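Local coordinates for DNA damage response protein Rtt109, putative (Neosartorya fumigata, PDB 5ZB9) that probably transfers acetyl groups from acetyl-CoA to lysine side chains of histone H3, at residues A[241-246]-A[320-325]. Numbering follows the deposited sequence.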
loop_
_atom_site.group_PDB
_atom_site.type_symbol
_atom_site.label_atom_id
_atom_site.label_comp_id
_atom_site.label_asym_id
_atom_site.label_seq_id
_atom_site.Cartn_x
_atom_site.Cartn_y
_atom_site.Cartn_z
ATOM N N LEU A 241 -2.391 -8.549 14.799
ATOM C CA LEU A 241 -1.111 -8.958 15.381
ATOM C C LEU A 241 -0.727 -10.423 15.156
ATOM O O LEU A 241 0.389 -10.719 14.738
ATOM C CB LEU A 241 -1.126 -8.676 16.881
ATOM C CG LEU A 241 0.059 -9.216 17.676
ATOM C CD1 LEU A 241 1.369 -8.556 17.240
ATOM C CD2 LEU A 241 -0.196 -9.009 19.147
ATOM N N HIS A 242 -1.650 -11.336 15.428
ATOM C CA HIS A 242 -1.335 -12.756 15.373
ATOM C C HIS A 242 -1.159 -13.288 13.960
ATOM O O HIS A 242 -0.565 -14.346 13.773
ATOM C CB HIS A 242 -2.405 -13.550 16.122
ATOM C CG HIS A 242 -2.406 -13.271 17.592
ATOM N ND1 HIS A 242 -3.209 -12.310 18.168
ATOM C CD2 HIS A 242 -1.647 -13.777 18.592
ATOM C CE1 HIS A 242 -2.969 -12.259 19.467
ATOM N NE2 HIS A 242 -2.023 -13.136 19.750
ATOM N N GLN A 243 -1.639 -12.550 12.964
ATOM C CA GLN A 243 -1.444 -12.965 11.574
ATOM C C GLN A 243 -0.129 -12.435 11.005
ATOM O O GLN A 243 0.420 -12.993 10.060
ATOM C CB GLN A 243 -2.608 -12.505 10.704
ATOM C CG GLN A 243 -3.955 -13.073 11.111
ATOM C CD GLN A 243 -5.003 -12.884 10.031
ATOM O OE1 GLN A 243 -4.965 -13.547 8.991
ATOM N NE2 GLN A 243 -5.944 -11.971 10.267
ATOM N N LEU A 244 0.375 -11.362 11.600
ATOM C CA LEU A 244 1.585 -10.707 11.121
ATOM C C LEU A 244 2.830 -11.105 11.906
ATOM O O LEU A 244 3.936 -11.078 11.372
ATOM C CB LEU A 244 1.411 -9.193 11.193
ATOM C CG LEU A 244 0.967 -8.452 9.939
ATOM C CD1 LEU A 244 -0.130 -9.210 9.205
ATOM C CD2 LEU A 244 0.511 -7.049 10.322
ATOM N N CYS A 245 2.650 -11.456 13.177
ATOM C CA CYS A 245 3.777 -11.749 14.064
ATOM C C CYS A 245 3.726 -13.145 14.670
ATOM O O CYS A 245 2.704 -13.565 15.208
ATOM C CB CYS A 245 3.833 -10.720 15.183
ATOM S SG CYS A 245 3.989 -9.044 14.575
ATOM N N ASP A 246 4.846 -13.852 14.592
ATOM C CA ASP A 246 4.945 -15.213 15.109
ATOM C C ASP A 246 5.000 -15.243 16.633
ATOM O O ASP A 246 4.531 -16.191 17.261
ATOM C CB ASP A 246 6.177 -15.907 14.535
ATOM C CG ASP A 246 7.463 -15.161 14.853
ATOM O OD1 ASP A 246 7.786 -14.187 14.130
ATOM O OD2 ASP A 246 8.149 -15.548 15.828
ATOM N N TRP A 320 -4.720 -2.473 7.037
ATOM C CA TRP A 320 -4.131 -3.747 6.654
ATOM C C TRP A 320 -5.218 -4.641 6.087
ATOM O O TRP A 320 -6.191 -4.959 6.771
ATOM C CB TRP A 320 -3.444 -4.437 7.843
ATOM C CG TRP A 320 -2.504 -3.542 8.578
ATOM C CD1 TRP A 320 -1.185 -3.322 8.293
ATOM C CD2 TRP A 320 -2.812 -2.725 9.711
ATOM N NE1 TRP A 320 -0.655 -2.425 9.184
ATOM C CE2 TRP A 320 -1.630 -2.042 10.065
ATOM C CE3 TRP A 320 -3.971 -2.506 10.463
ATOM C CZ2 TRP A 320 -1.574 -1.149 11.136
ATOM C CZ3 TRP A 320 -3.913 -1.622 11.534
ATOM C CH2 TRP A 320 -2.722 -0.955 11.859
ATOM N N LEU A 321 -5.069 -5.016 4.825
ATOM C CA LEU A 321 -5.924 -6.027 4.244
ATOM C C LEU A 321 -5.165 -7.341 4.283
ATOM O O LEU A 321 -4.134 -7.486 3.621
ATOM C CB LEU A 321 -6.318 -5.663 2.813
ATOM C CG LEU A 321 -7.016 -6.783 2.038
ATOM C CD1 LEU A 321 -8.374 -7.117 2.665
ATOM C CD2 LEU A 321 -7.157 -6.400 0.577
ATOM N N VAL A 322 -5.642 -8.287 5.083
ATOM C CA VAL A 322 -4.922 -9.552 5.231
ATOM C C VAL A 322 -5.637 -10.683 4.497
ATOM O O VAL A 322 -6.789 -11.028 4.813
ATOM C CB VAL A 322 -4.732 -9.940 6.713
ATOM C CG1 VAL A 322 -3.957 -11.245 6.829
ATOM C CG2 VAL A 322 -4.018 -8.825 7.466
ATOM N N ILE A 323 -4.937 -11.249 3.516
ATOM C CA ILE A 323 -5.482 -12.291 2.654
ATOM C C ILE A 323 -4.884 -13.660 2.980
ATOM O O ILE A 323 -3.669 -13.852 2.919
ATOM C CB ILE A 323 -5.229 -11.967 1.166
ATOM C CG1 ILE A 323 -5.982 -10.693 0.769
ATOM C CG2 ILE A 323 -5.622 -13.148 0.276
ATOM C CD1 ILE A 323 -5.592 -10.132 -0.581
ATOM N N ASN A 324 -5.742 -14.611 3.329
ATOM C CA ASN A 324 -5.279 -15.963 3.620
ATOM C C ASN A 324 -5.648 -16.896 2.485
ATOM O O ASN A 324 -6.824 -17.185 2.268
ATOM C CB ASN A 324 -5.854 -16.463 4.947
ATOM C CG ASN A 324 -5.368 -15.644 6.129
ATOM O OD1 ASN A 324 -4.197 -15.699 6.488
ATOM N ND2 ASN A 324 -6.266 -14.868 6.732
ATOM N N PRO A 325 -4.633 -17.361 1.743
ATOM C CA PRO A 325 -4.808 -18.199 0.556
ATOM C C PRO A 325 -5.300 -19.601 0.936
ATOM O O PRO A 325 -5.259 -19.947 2.121
ATOM C CB PRO A 325 -3.400 -18.235 -0.038
ATOM C CG PRO A 325 -2.524 -18.191 1.158
ATOM C CD PRO A 325 -3.210 -17.221 2.096
HETATM O O HOH W 1 -7.659 -11.931 7.486
#
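Q243 and V322 have the closest CA atoms of the two segments, 8.0 Å apart, where the short helix 241-244 lies over one face of strand 317-324. Only side chains and one water bridge this gap. Q243 does most of the work: its chain runs extended beyond CG (chi2 -165°) and sets the terminal amide over the strand. There OE1 accepts a hydrogen bond from ND2 of N324 at 2.9 Å, with an N-H...O angle of 162°. The donor lies in the carbonyl plane of Q243, and the two amides are nearly coplanar, 23° apart. The other end of the Q243 amide is held through water, NE2 donating at 3.3 Å to a molecule that also lies 3.0 Å from the backbone O of V322, to which it probably donates. CG1 of V322 packs against a face of the amide, 3.3 Å from OE1 of Q243, while its CG2 meets CD1 of L244 in a looser apolar contact at 4.3 Å. N324 is itself anchored further: OD1 accepts from R133 and ND2 also donates to E183, so several bonds fix the rotation of the amide that Q243 reads. Helix 241-244 thus covers one face of the mixed sheet of the acetyltransferase domain, away from the CoA site; strand 317-324 runs antiparallel between 133-140 and 202-208, with M135 meeting L244 and F206 meeting Q243, while on the other face L321 packs against helix 162-177.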